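Cell division control protein Cdc48 (Mycobacterium smegmatis, PDB 5E7P) probably binds and hydrolyses ATP as an AAA ATPase of the Cdc48 family with two AAA domains, with ADP bound at two nucleotide sites. Local coordinates at residues L24-N29 against A98-S103; V40-E45 against G80-D85; V266-P271 against A362-S367; V289-G294 against F324-D329; L415-D420 against D458-L463. All coordinates share one frame; numbering follows the deposited sequence.

Interaction 1: residues L24-N29 against A98-S103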
# COMPACT_ATOMS: atom_id res chain seq x y z
N LEU A 24 -26.96 11.17 -8.39
CA LEU A 24 -26.45 11.94 -9.51
C LEU A 24 -27.05 11.44 -10.82
O LEU A 24 -27.71 10.40 -10.86
CB LEU A 24 -24.92 11.84 -9.58
CG LEU A 24 -24.12 12.36 -8.38
CD1 LEU A 24 -22.64 12.20 -8.63
CD2 LEU A 24 -24.46 13.81 -8.10
N THR A 25 -26.81 12.20 -11.89
CA THR A 25 -27.21 11.78 -13.23
C THR A 25 -26.05 11.03 -13.87
O THR A 25 -24.91 11.51 -13.87
CB THR A 25 -27.59 12.98 -14.11
OG1 THR A 25 -28.50 13.83 -13.40
CG2 THR A 25 -28.24 12.51 -15.40
N ALA A 26 -26.33 9.85 -14.41
CA ALA A 26 -25.29 9.01 -14.99
C ALA A 26 -25.24 9.16 -16.51
O ALA A 26 -26.11 8.67 -17.22
CB ALA A 26 -25.51 7.55 -14.61
N ARG A 27 -24.21 9.85 -17.00
CA ARG A 27 -24.02 10.01 -18.43
C ARG A 27 -22.95 9.07 -18.96
O ARG A 27 -21.98 8.76 -18.27
CB ARG A 27 -23.67 11.46 -18.78
CG ARG A 27 -24.72 12.47 -18.34
CD ARG A 27 -24.49 13.83 -18.99
NE ARG A 27 -23.08 14.19 -19.01
CZ ARG A 27 -22.62 15.38 -19.40
NH1 ARG A 27 -21.31 15.62 -19.39
NH2 ARG A 27 -23.46 16.32 -19.80
N LEU A 28 -23.13 8.61 -20.20
CA LEU A 28 -22.21 7.67 -20.82
C LEU A 28 -20.89 8.35 -21.18
O LEU A 28 -20.86 9.32 -21.93
CB LEU A 28 -22.85 7.05 -22.06
CG LEU A 28 -22.16 5.88 -22.78
CD1 LEU A 28 -21.20 6.36 -23.85
CD2 LEU A 28 -21.45 4.97 -21.78
N ASN A 29 -19.79 7.83 -20.63
CA ASN A 29 -18.46 8.31 -20.97
C ASN A 29 -18.15 7.95 -22.42
O ASN A 29 -18.03 6.77 -22.75
CB ASN A 29 -17.42 7.73 -20.02
CG ASN A 29 -16.10 8.49 -20.06
OD1 ASN A 29 -15.70 9.01 -21.09
ND2 ASN A 29 -15.43 8.56 -18.91
N ALA A 98 -29.94 8.35 -16.57
CA ALA A 98 -30.80 8.03 -15.44
C ALA A 98 -30.10 8.35 -14.12
O ALA A 98 -28.96 8.79 -14.11
CB ALA A 98 -31.23 6.57 -15.48
N ALA A 99 -30.80 8.12 -13.01
CA ALA A 99 -30.26 8.44 -11.70
C ALA A 99 -29.38 7.32 -11.16
O ALA A 99 -29.66 6.14 -11.37
CB ALA A 99 -31.39 8.74 -10.72
N VAL A 100 -28.30 7.71 -10.48
CA VAL A 100 -27.42 6.74 -9.83
C VAL A 100 -27.05 7.18 -8.41
O VAL A 100 -26.77 8.35 -8.16
CB VAL A 100 -26.13 6.49 -10.67
CG1 VAL A 100 -25.36 7.78 -10.89
CG2 VAL A 100 -25.25 5.44 -10.00
N LEU A 101 -27.09 6.23 -7.48
CA LEU A 101 -26.67 6.50 -6.11
C LEU A 101 -25.17 6.25 -5.94
O LEU A 101 -24.68 5.16 -6.25
CB LEU A 101 -27.47 5.65 -5.12
CG LEU A 101 -28.71 6.30 -4.51
CD1 LEU A 101 -28.32 7.52 -3.68
CD2 LEU A 101 -29.73 6.67 -5.57
N VAL A 102 -24.46 7.27 -5.47
CA VAL A 102 -23.02 7.17 -5.27
C VAL A 102 -22.71 7.31 -3.78
O VAL A 102 -23.28 8.16 -3.10
CB VAL A 102 -22.28 8.27 -6.05
CG1 VAL A 102 -20.78 8.00 -6.06
CG2 VAL A 102 -22.81 8.36 -7.46
N SER A 103 -21.81 6.47 -3.28
CA SER A 103 -21.43 6.50 -1.88
C SER A 103 -20.10 5.79 -1.67
O SER A 103 -19.78 4.86 -2.40
CB SER A 103 -22.51 5.84 -1.02
OG SER A 103 -22.57 4.45 -1.28
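Leu24 and Val100 pair in the Cdc48-type N-terminal domain, whose family adopts the double-psi beta-barrel, and they join its first strand to strand 98-104. The strands run antiparallel, with local axes 114° apart, the strong coiling of a barrel. Leu24 and Val100 exchange two backbone bonds, Leu24 N to Val100 O and Val100 N to Leu24 O, both 2.8 Å. Between them and Ala26 comes the non-hydrogen-bonded pair Thr25 and Ala99, where the CA of Ala99 lies 3.3 Å from Leu24 O in a CA-H...O contact. Ala26 N also bonds Ala98 O at 2.9 Å.

The side chains alternate. Thr25 and Ala99 turn to one face, where a small or hydroxyl-bearing residue suits a partly solvent-accessible surface. Leu24, Ala26 and Val100 turn to the other, the buried side also lined by Leu42 and Leu60. There the methyl of Ala26 is small enough for Val100 CG1 to pack directly against it. With chi1 at 58°, Val100 CG1 sits between its own backbone N and carbonyl carbon and faces strand 22-28. Farther along, the branched ends of Leu24 and Val102 cross obliquely, Leu24 CD1 to Val102 CG2 at 4.0 Å. The tightest of these apolar contacts is Ala26 CB to Val100 CG1, 3.7 Å.

Interaction 2: residues V40-E45 against G80-D85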
# COMPACT_ATOMS: atom_id res chain seq x y z
N VAL A 40 -14.86 5.71 -12.73
CA VAL A 40 -16.03 6.58 -12.86
C VAL A 40 -15.63 8.04 -12.58
O VAL A 40 -14.93 8.32 -11.61
CB VAL A 40 -17.18 6.13 -11.92
CG1 VAL A 40 -16.69 6.03 -10.48
CG2 VAL A 40 -18.37 7.06 -12.03
N ARG A 41 -16.08 8.95 -13.44
CA ARG A 41 -15.69 10.35 -13.34
C ARG A 41 -16.66 11.18 -12.49
O ARG A 41 -17.84 11.32 -12.81
CB ARG A 41 -15.54 10.98 -14.73
CG ARG A 41 -14.40 10.41 -15.56
CD ARG A 41 -13.05 10.87 -15.04
NE ARG A 41 -11.94 10.23 -15.75
CZ ARG A 41 -10.68 10.25 -15.34
NH1 ARG A 41 -10.35 10.89 -14.22
NH2 ARG A 41 -9.74 9.64 -16.04
N LEU A 42 -16.14 11.74 -11.40
CA LEU A 42 -16.94 12.54 -10.48
C LEU A 42 -16.37 13.95 -10.35
O LEU A 42 -15.16 14.14 -10.41
CB LEU A 42 -17.00 11.87 -9.11
CG LEU A 42 -17.68 10.51 -9.03
CD1 LEU A 42 -17.46 9.87 -7.66
CD2 LEU A 42 -19.16 10.65 -9.33
N HIS A 43 -17.25 14.92 -10.16
CA HIS A 43 -16.84 16.29 -9.88
C HIS A 43 -16.15 16.32 -8.52
O HIS A 43 -16.52 15.57 -7.62
CB HIS A 43 -18.05 17.21 -9.88
CG HIS A 43 -17.70 18.67 -9.95
ND1 HIS A 43 -17.35 19.40 -8.84
CD2 HIS A 43 -17.66 19.53 -10.99
CE1 HIS A 43 -17.10 20.65 -9.19
NE2 HIS A 43 -17.28 20.75 -10.50
N PRO A 44 -15.12 17.17 -8.37
CA PRO A 44 -14.41 17.29 -7.10
C PRO A 44 -15.32 17.63 -5.92
O PRO A 44 -15.04 17.23 -4.79
CB PRO A 44 -13.43 18.43 -7.36
CG PRO A 44 -13.18 18.37 -8.82
CD PRO A 44 -14.47 17.94 -9.45
N GLU A 45 -16.40 18.37 -6.18
CA GLU A 45 -17.33 18.73 -5.13
C GLU A 45 -18.05 17.50 -4.58
O GLU A 45 -18.37 17.43 -3.40
CB GLU A 45 -18.35 19.76 -5.62
CG GLU A 45 -19.28 20.25 -4.53
CD GLU A 45 -20.16 21.40 -4.97
OE1 GLU A 45 -20.05 21.82 -6.14
OE2 GLU A 45 -20.96 21.87 -4.14
N GLY A 80 -23.49 17.72 -10.64
CA GLY A 80 -24.58 16.77 -10.54
C GLY A 80 -24.51 15.64 -11.55
O GLY A 80 -25.47 14.88 -11.70
N THR A 81 -23.38 15.51 -12.23
CA THR A 81 -23.23 14.49 -13.26
C THR A 81 -22.06 13.54 -12.99
O THR A 81 -20.95 13.97 -12.69
CB THR A 81 -23.06 15.12 -14.66
OG1 THR A 81 -24.24 15.84 -15.01
CG2 THR A 81 -22.79 14.05 -15.70
N ALA A 82 -22.33 12.24 -13.10
CA ALA A 82 -21.29 11.23 -13.01
C ALA A 82 -21.11 10.57 -14.37
O ALA A 82 -22.08 10.27 -15.06
CB ALA A 82 -21.66 10.19 -11.97
N LEU A 83 -19.86 10.37 -14.77
CA LEU A 83 -19.56 9.72 -16.04
C LEU A 83 -19.23 8.25 -15.85
O LEU A 83 -18.26 7.90 -15.18
CB LEU A 83 -18.42 10.43 -16.77
CG LEU A 83 -18.70 11.85 -17.24
CD1 LEU A 83 -17.54 12.37 -18.08
CD2 LEU A 83 -20.00 11.91 -18.03
N LEU A 84 -20.05 7.39 -16.46
CA LEU A 84 -19.85 5.95 -16.36
C LEU A 84 -19.64 5.36 -17.75
O LEU A 84 -20.28 5.79 -18.71
CB LEU A 84 -21.07 5.29 -15.69
CG LEU A 84 -21.32 5.47 -14.18
CD1 LEU A 84 -21.68 6.90 -13.82
CD2 LEU A 84 -22.41 4.52 -13.71
N ASP A 85 -18.74 4.39 -17.85
CA ASP A 85 -18.56 3.68 -19.12
C ASP A 85 -19.66 2.65 -19.31
O ASP A 85 -20.51 2.47 -18.44
CB ASP A 85 -17.17 3.04 -19.20
CG ASP A 85 -16.82 2.21 -17.98
OD1 ASP A 85 -17.72 1.55 -17.42
OD2 ASP A 85 -15.64 2.22 -17.57
O HOH W 1 -20.23 14.65 -10.42
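Val40 sets its CG2 anti to the backbone N, with CG1 wedged between N and carbonyl carbon (chi1 54°), and this turns CG2 onto strand 81-84, 3.8 Å from Leu84 CD1. The two side chains lie alongside each other and point the same way. Arg41 touches only with the base of its side chain: CB rests 3.6 Å from Leu83 CB, then a bend at chi2 (-72°) carries the guanidinium off the contact. There it makes a salt bridge with Asp34 and gives hydrogen bonds to the carbonyls of Val72 and Thr464. Arginine suits this place because its aliphatic base can pack on leucine while its charged head ties the strand to its surroundings. Leu42 reaches back with CD2 to the methyl of Ala82, 3.7 Å away, on the same buried side as Val40 and Leu84, where Leu24 also packs.

Arg41 and Leu83 form a single antiparallel hydrogen-bonded pair, Arg41 N to Leu83 O and Leu83 N to Arg41 O, each 3.0 Å. It joins the two outermost strands of the six-stranded sheet, which closes the sheet on itself, as expected of a double-psi beta-barrel. Just past the pair, a water accepts from His43 N at 3.0 Å. His43 also begins the next helix: ND1, in its ring plane, accepts from Glu45 N at 3.0 Å as an N-cap.

Two backbone bonds therefore close the seam, and the apolar methyls seal its inner side; at the helix start, ND1 as acceptor is probably unprotonated.

Interaction 3: residues V266-P271 against A362-S367; sequences VLVSGP and AFIATS
Val266, Leu267 and Val268 pair with Ile364, Ala365 and Thr366 within the parallel part of the mixed sheet of the first AAA domain, a P-loop NTPase fold. Strand 265-269 leads into the Walker A loop, and strand 361-366 leads to Ser367, which by comparison with the second domain probably occupies the sensor-1 position.

Four backbone hydrogen bonds alternate across the pair in the stagger of a parallel ladder. Val266 N gives to Phe363 O and Val268 N to Ala365 O, both at 2.7 Å. In return Val266 O takes Ala365 N at 2.9 Å and Val268 O takes Ser367 N at 3.0 Å, the last of these more bent, with 141° at the hydrogen.

The apolar packing differs by face. Val266, Val268, Ile364 and Thr366 turn toward helices 237-249 and 276-283; beta-branched residues suit strands and fill the layer between sheet and helix. Here Val268 CG2 meets Ile364 CG2 at 4.2 Å. On the opposite face Leu267 sets CD1 against the Ala365 peptide, 3.4 Å from its O and 4.2 Å from its CB, with CG anti to the backbone N (chi1 -179°) directing the branch that way.

Polar groups gather at the C-terminal ends. Thr366 OG1 bonds to Asp327 N, and Ser367 OG to Val369 O. Gly270, at phi 137°, takes a backbone shape open mainly to glycine, and its carbonyl receives the NZ of Lys276, the ADP-binding Walker A lysine. Beside this turn, Ser269 brings its CB to 3.2 Å from Ser367 O.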
# COMPACT_ATOMS: atom_id res chain seq x y z
N VAL A 266 14.18 -16.42 5.82
CA VAL A 266 14.03 -14.98 5.63
C VAL A 266 12.61 -14.58 5.26
O VAL A 266 12.01 -15.15 4.35
CB VAL A 266 14.98 -14.46 4.52
CG1 VAL A 266 14.90 -12.94 4.42
CG2 VAL A 266 16.41 -14.90 4.79
N LEU A 267 12.07 -13.59 5.98
CA LEU A 267 10.79 -12.99 5.62
C LEU A 267 11.00 -11.61 5.00
O LEU A 267 11.45 -10.68 5.66
CB LEU A 267 9.87 -12.88 6.83
CG LEU A 267 8.49 -12.28 6.55
CD1 LEU A 267 7.72 -13.11 5.53
CD2 LEU A 267 7.68 -12.11 7.83
N VAL A 268 10.68 -11.49 3.71
CA VAL A 268 10.84 -10.23 3.01
C VAL A 268 9.51 -9.48 2.96
O VAL A 268 8.49 -10.04 2.55
CB VAL A 268 11.33 -10.46 1.57
CG1 VAL A 268 11.41 -9.14 0.82
CG2 VAL A 268 12.68 -11.16 1.58
N SER A 269 9.53 -8.22 3.38
CA SER A 269 8.32 -7.40 3.39
C SER A 269 8.52 -6.05 2.70
O SER A 269 9.61 -5.74 2.22
CB SER A 269 7.81 -7.20 4.81
OG SER A 269 8.81 -6.66 5.65
N GLY A 270 7.45 -5.26 2.64
CA GLY A 270 7.46 -4.00 1.92
C GLY A 270 6.18 -3.84 1.12
O GLY A 270 5.42 -4.79 0.97
N PRO A 271 5.94 -2.63 0.60
CA PRO A 271 4.70 -2.25 -0.10
C PRO A 271 4.28 -3.25 -1.17
O PRO A 271 5.11 -3.92 -1.78
CB PRO A 271 5.07 -0.91 -0.75
CG PRO A 271 6.12 -0.35 0.14
CD PRO A 271 6.93 -1.53 0.59
N ALA A 362 17.56 -23.42 2.04
CA ALA A 362 17.23 -22.12 2.61
C ALA A 362 15.76 -21.78 2.35
O ALA A 362 15.18 -22.22 1.36
CB ALA A 362 18.14 -21.03 2.04
N PHE A 363 15.17 -21.00 3.24
CA PHE A 363 13.75 -20.66 3.14
C PHE A 363 13.53 -19.15 3.06
O PHE A 363 13.97 -18.40 3.93
CB PHE A 363 12.98 -21.25 4.32
CG PHE A 363 11.52 -20.87 4.35
CD1 PHE A 363 10.68 -21.21 3.31
CD2 PHE A 363 11.00 -20.19 5.44
CE1 PHE A 363 9.34 -20.86 3.34
CE2 PHE A 363 9.66 -19.85 5.48
CZ PHE A 363 8.83 -20.18 4.42
N ILE A 364 12.85 -18.72 2.00
CA ILE A 364 12.50 -17.32 1.83
C ILE A 364 11.01 -17.16 1.55
O ILE A 364 10.46 -17.82 0.68
CB ILE A 364 13.29 -16.66 0.67
CG1 ILE A 364 14.79 -16.78 0.90
CG2 ILE A 364 12.88 -15.21 0.51
CD1 ILE A 364 15.62 -16.28 -0.26
N ALA A 365 10.36 -16.27 2.30
CA ALA A 365 8.95 -15.98 2.08
C ALA A 365 8.72 -14.47 1.99
O ALA A 365 9.44 -13.68 2.61
CB ALA A 365 8.11 -16.58 3.18
N THR A 366 7.71 -14.08 1.22
CA THR A 366 7.36 -12.67 1.10
C THR A 366 5.99 -12.39 1.69
O THR A 366 5.16 -13.30 1.84
CB THR A 366 7.38 -12.20 -0.37
OG1 THR A 366 6.45 -12.97 -1.13
CG2 THR A 366 8.78 -12.34 -0.97
N SER A 367 5.75 -11.13 2.02
CA SER A 367 4.48 -10.67 2.55
C SER A 367 4.54 -9.16 2.66
O SER A 367 5.49 -8.62 3.20
CB SER A 367 4.23 -11.26 3.94
OG SER A 367 3.06 -10.71 4.52

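Interaction 4: residues V289-G294 against F324-D329; sequences VVELDG and FIADVD
Val290, Leu292 and Gly294 pair with Phe324 and Ala326 through backbone hydrogen bonds, in a parallel ladder of the P-loop NTPase sheet. Phe324 N gives to Val290 O at 2.8 Å, and Leu292 N to Phe324 O at 2.9 Å. Ala326 N to Leu292 O is longer, 3.2 Å. Gly294 N to Ala326 O, at 2.9 Å though bent, 133° at the hydrogen, extends the run into the first turn of helix 294-299, just past Asp293 at its N-cap.

Apolar contacts lie on both faces. Leu292 CB touches Ile325 CG1 at 4.1 Å beneath helix 302-319. On the other face Val289 CG1 rests 3.9 Å from Phe324 CB. Glu291, extended with CG anti to its N (chi1 -178°), runs beside the Phe324 ring, its CD 3.6 Å from Phe324 CD2 and its carboxylate plane turned 53° from the ring. The charged end continues to a salt bridge with Arg281.

Polar and steric features mark the strand end. Glycine fits at 294 because a side chain would run into the carbonyls of Ala326 and Asp327. The sequence FIAD appears to be a variant Walker B, Ala326 and Asp327 standing where the second domain's FLDE has Asp and Glu. Two backbone-linked strands with apolar faces thus bring the Asp327 side chain to about 5 Å from the ADP, and the neighbouring Asp293 and Asp327 carboxylates probably share a water.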
# COMPACT_ATOMS: atom_id res chain seq x y z
N VAL A 289 15.19 -23.37 -7.30
CA VAL A 289 14.14 -22.83 -6.45
C VAL A 289 12.86 -23.63 -6.53
O VAL A 289 12.32 -23.87 -7.61
CB VAL A 289 13.85 -21.36 -6.79
CG1 VAL A 289 12.83 -20.79 -5.81
CG2 VAL A 289 15.12 -20.55 -6.76
N VAL A 290 12.38 -24.06 -5.37
CA VAL A 290 11.07 -24.68 -5.27
C VAL A 290 10.09 -23.61 -4.82
O VAL A 290 10.16 -23.13 -3.68
CB VAL A 290 11.07 -25.85 -4.28
CG1 VAL A 290 9.68 -26.46 -4.17
CG2 VAL A 290 12.09 -26.90 -4.70
N GLU A 291 9.18 -23.22 -5.71
CA GLU A 291 8.30 -22.10 -5.45
C GLU A 291 6.82 -22.48 -5.31
O GLU A 291 6.27 -23.19 -6.15
CB GLU A 291 8.46 -21.03 -6.53
CG GLU A 291 7.61 -19.79 -6.31
CD GLU A 291 7.91 -18.70 -7.32
OE1 GLU A 291 7.12 -17.73 -7.40
OE2 GLU A 291 8.92 -18.81 -8.04
N LEU A 292 6.21 -22.00 -4.24
CA LEU A 292 4.77 -22.10 -4.05
C LEU A 292 4.16 -20.71 -4.13
O LEU A 292 4.74 -19.74 -3.64
CB LEU A 292 4.43 -22.70 -2.68
CG LEU A 292 4.49 -24.22 -2.50
CD1 LEU A 292 4.15 -24.58 -1.06
CD2 LEU A 292 3.54 -24.91 -3.46
N ASP A 293 2.99 -20.61 -4.76
CA ASP A 293 2.23 -19.38 -4.72
C ASP A 293 1.31 -19.40 -3.51
O ASP A 293 0.30 -20.09 -3.51
CB ASP A 293 1.42 -19.18 -6.00
CG ASP A 293 0.71 -17.83 -6.04
OD1 ASP A 293 1.32 -16.83 -5.60
OD2 ASP A 293 -0.45 -17.77 -6.49
N GLY A 294 1.69 -18.65 -2.48
CA GLY A 294 0.93 -18.55 -1.24
C GLY A 294 -0.58 -18.46 -1.37
O GLY A 294 -1.30 -19.22 -0.71
N PHE A 324 10.77 -21.21 -1.76
CA PHE A 324 10.23 -19.86 -1.81
C PHE A 324 8.70 -19.85 -1.85
O PHE A 324 8.09 -20.43 -2.74
CB PHE A 324 10.82 -19.09 -3.00
CG PHE A 324 10.15 -17.76 -3.26
CD1 PHE A 324 9.89 -16.88 -2.23
CD2 PHE A 324 9.79 -17.40 -4.55
CE1 PHE A 324 9.27 -15.66 -2.47
CE2 PHE A 324 9.18 -16.18 -4.81
CZ PHE A 324 8.92 -15.31 -3.77
N ILE A 325 8.10 -19.17 -0.88
CA ILE A 325 6.66 -18.98 -0.86
C ILE A 325 6.32 -17.50 -1.01
O ILE A 325 6.52 -16.70 -0.08
CB ILE A 325 6.01 -19.54 0.42
CG1 ILE A 325 6.29 -21.04 0.55
CG2 ILE A 325 4.51 -19.30 0.41
CD1 ILE A 325 5.72 -21.66 1.80
N ALA A 326 5.81 -17.13 -2.18
CA ALA A 326 5.42 -15.76 -2.44
C ALA A 326 4.11 -15.44 -1.73
O ALA A 326 3.13 -16.17 -1.86
CB ALA A 326 5.28 -15.52 -3.94
N ASP A 327 4.11 -14.35 -0.97
CA ASP A 327 2.92 -13.89 -0.25
C ASP A 327 2.37 -14.96 0.69
O ASP A 327 1.25 -15.46 0.51
CB ASP A 327 1.85 -13.38 -1.23
CG ASP A 327 2.39 -12.29 -2.15
OD1 ASP A 327 2.52 -11.14 -1.69
OD2 ASP A 327 2.69 -12.60 -3.33
N VAL A 328 3.17 -15.29 1.69
CA VAL A 328 2.88 -16.37 2.62
C VAL A 328 1.77 -15.99 3.61
O VAL A 328 1.25 -16.84 4.33
CB VAL A 328 4.17 -16.78 3.38
CG1 VAL A 328 4.57 -15.71 4.39
CG2 VAL A 328 4.01 -18.15 4.06
N ASP A 329 1.40 -14.72 3.64
CA ASP A 329 0.34 -14.28 4.56
C ASP A 329 -1.03 -14.83 4.16
O ASP A 329 -1.94 -14.90 4.99
CB ASP A 329 0.31 -12.75 4.69
CG ASP A 329 0.24 -12.06 3.35
OD1 ASP A 329 0.91 -12.51 2.40
OD2 ASP A 329 -0.49 -11.05 3.25
O HOH W 2 2.00 -14.28 -4.92

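Interaction 5: residues L415-D420 against D458-L463; sequences LGDIAD and DLEGAL
Ile418 and Leu459 form the centre of a helix-helix contact that is almost purely apolar, between short helix 415-420 and helix 456-462, in what is probably the helical lid subdomain of the first AAA module. The two axes run nearly parallel, 8° apart, and approach no closer than 10.4 Å, so side chains rather than backbones do the touching and no hydrogen bond crosses.

Ile418 points at the partner helix. With CG1 anti to the carbonyl carbon and chi2 at -60°, its CD1 folds over the opposing backbone, 3.8 Å from Leu459 CB and 3.9 Å from Glu460 N. The isoleucine and leucine chains meet at about a right angle, so the end of Ile418 lies across the base of Leu459. Leu415, one turn earlier, adds its CD2 at 3.6 Å from Leu459 CD1. Four residues after Leu459, Leu463 stands more loosely, with Leu463 CD1 4.4 Å from Ile418 CD1. Residues three or four apart thus face the same side, as helix geometry requires. Leu401 of helix 394-404 backs Ile418, and helix 427-448 flanks the other partner.

At the solvent-accessible border Asp417 OD2 and Glu460 OE2 approach to 3.9 Å, their carboxylate planes 71° apart. Like charges at this distance probably repel mildly, though water can screen an exposed glutamate. The side chain of Leu415 is about 9 Å from that of Met403, which binds ADP.

Cohesion here therefore comes mainly from the hydrophobic effect, with charge offering no help and perhaps a small cost.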
# COMPACT_ATOMS: atom_id res chain seq x y z
N LEU A 415 10.95 10.89 -19.29
CA LEU A 415 10.68 10.00 -18.16
C LEU A 415 10.89 10.65 -16.80
O LEU A 415 10.34 10.20 -15.79
CB LEU A 415 11.53 8.73 -18.28
CG LEU A 415 11.15 7.85 -19.47
CD1 LEU A 415 11.95 6.56 -19.46
CD2 LEU A 415 9.66 7.55 -19.46
N GLY A 416 11.70 11.71 -16.75
CA GLY A 416 11.93 12.43 -15.52
C GLY A 416 10.65 13.09 -15.02
O GLY A 416 10.40 13.13 -13.81
N ASP A 417 9.85 13.59 -15.95
CA ASP A 417 8.59 14.24 -15.62
C ASP A 417 7.56 13.22 -15.15
O ASP A 417 6.79 13.48 -14.23
CB ASP A 417 8.06 15.01 -16.83
CG ASP A 417 6.69 15.62 -16.58
OD1 ASP A 417 6.61 16.63 -15.86
OD2 ASP A 417 5.70 15.08 -17.12
N ILE A 418 7.55 12.05 -15.80
CA ILE A 418 6.64 10.98 -15.41
C ILE A 418 7.00 10.43 -14.03
O ILE A 418 6.12 10.15 -13.22
CB ILE A 418 6.66 9.83 -16.43
CG1 ILE A 418 6.24 10.35 -17.81
CG2 ILE A 418 5.75 8.70 -15.99
CD1 ILE A 418 4.84 10.94 -17.82
N ALA A 419 8.30 10.31 -13.76
CA ALA A 419 8.77 9.87 -12.45
C ALA A 419 8.43 10.88 -11.37
O ALA A 419 8.06 10.51 -10.25
CB ALA A 419 10.27 9.61 -12.49
N ASP A 420 8.56 12.16 -11.70
CA ASP A 420 8.26 13.24 -10.76
C ASP A 420 6.78 13.29 -10.41
O ASP A 420 6.41 13.79 -9.35
CB ASP A 420 8.71 14.59 -11.32
CG ASP A 420 10.20 14.83 -11.13
OD1 ASP A 420 10.77 14.38 -10.11
OD2 ASP A 420 10.81 15.49 -12.00
N ASP A 458 1.23 9.67 -24.14
CA ASP A 458 0.65 8.38 -23.78
C ASP A 458 0.85 8.06 -22.30
O ASP A 458 -0.07 7.61 -21.63
CB ASP A 458 1.26 7.27 -24.63
CG ASP A 458 1.13 7.54 -26.11
OD1 ASP A 458 0.10 8.12 -26.53
OD2 ASP A 458 2.06 7.19 -26.87
N LEU A 459 2.07 8.27 -21.81
CA LEU A 459 2.39 8.00 -20.42
C LEU A 459 1.64 8.95 -19.50
O LEU A 459 1.10 8.54 -18.47
CB LEU A 459 3.90 8.09 -20.18
CG LEU A 459 4.76 7.12 -20.99
CD1 LEU A 459 6.20 7.17 -20.51
CD2 LEU A 459 4.22 5.71 -20.91
N GLU A 460 1.62 10.23 -19.87
CA GLU A 460 0.90 11.23 -19.09
C GLU A 460 -0.60 10.97 -19.11
O GLU A 460 -1.29 11.17 -18.11
CB GLU A 460 1.21 12.64 -19.60
CG GLU A 460 0.49 13.74 -18.84
CD GLU A 460 1.08 15.11 -19.11
OE1 GLU A 460 0.63 15.78 -20.06
OE2 GLU A 460 2.01 15.51 -18.37
N GLY A 461 -1.10 10.51 -20.26
CA GLY A 461 -2.50 10.16 -20.39
C GLY A 461 -2.84 8.93 -19.56
O GLY A 461 -3.95 8.80 -19.05
N ALA A 462 -1.86 8.04 -19.42
CA ALA A 462 -2.03 6.83 -18.63
C ALA A 462 -2.25 7.16 -17.16
O ALA A 462 -2.97 6.46 -16.45
CB ALA A 462 -0.82 5.92 -18.80
N LEU A 463 -1.62 8.24 -16.70
CA LEU A 463 -1.71 8.66 -15.31
C LEU A 463 -3.13 9.08 -14.91
O LEU A 463 -3.45 9.15 -13.72
CB LEU A 463 -0.73 9.80 -15.02
CG LEU A 463 0.76 9.49 -15.25
CD1 LEU A 463 1.62 10.67 -14.84
CD2 LEU A 463 1.17 8.24 -14.49

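Interactions 1 and 2 belong to one barrel in the N-terminal domain: strand 22-28 lies between strands 98-104 and 81-84, and Thr25 O meets Ala82 N at 2.8 Å. Interactions 3 and 4 share the AAA sheet, strand 361-366 abutting 321-326, with Thr366 O 2.8 Å from Val328 N near the ADP. The barrel pairs are antiparallel and the AAA pairs parallel, yet backbone bonds carry all four. Interaction 5 differs, joining helices by side chains alone. Interactions 2, 3 and 4 are buried; 1 and 5 are only partly so. The nearest atoms of interactions 2 and 5 are about 7 Å apart, without touching.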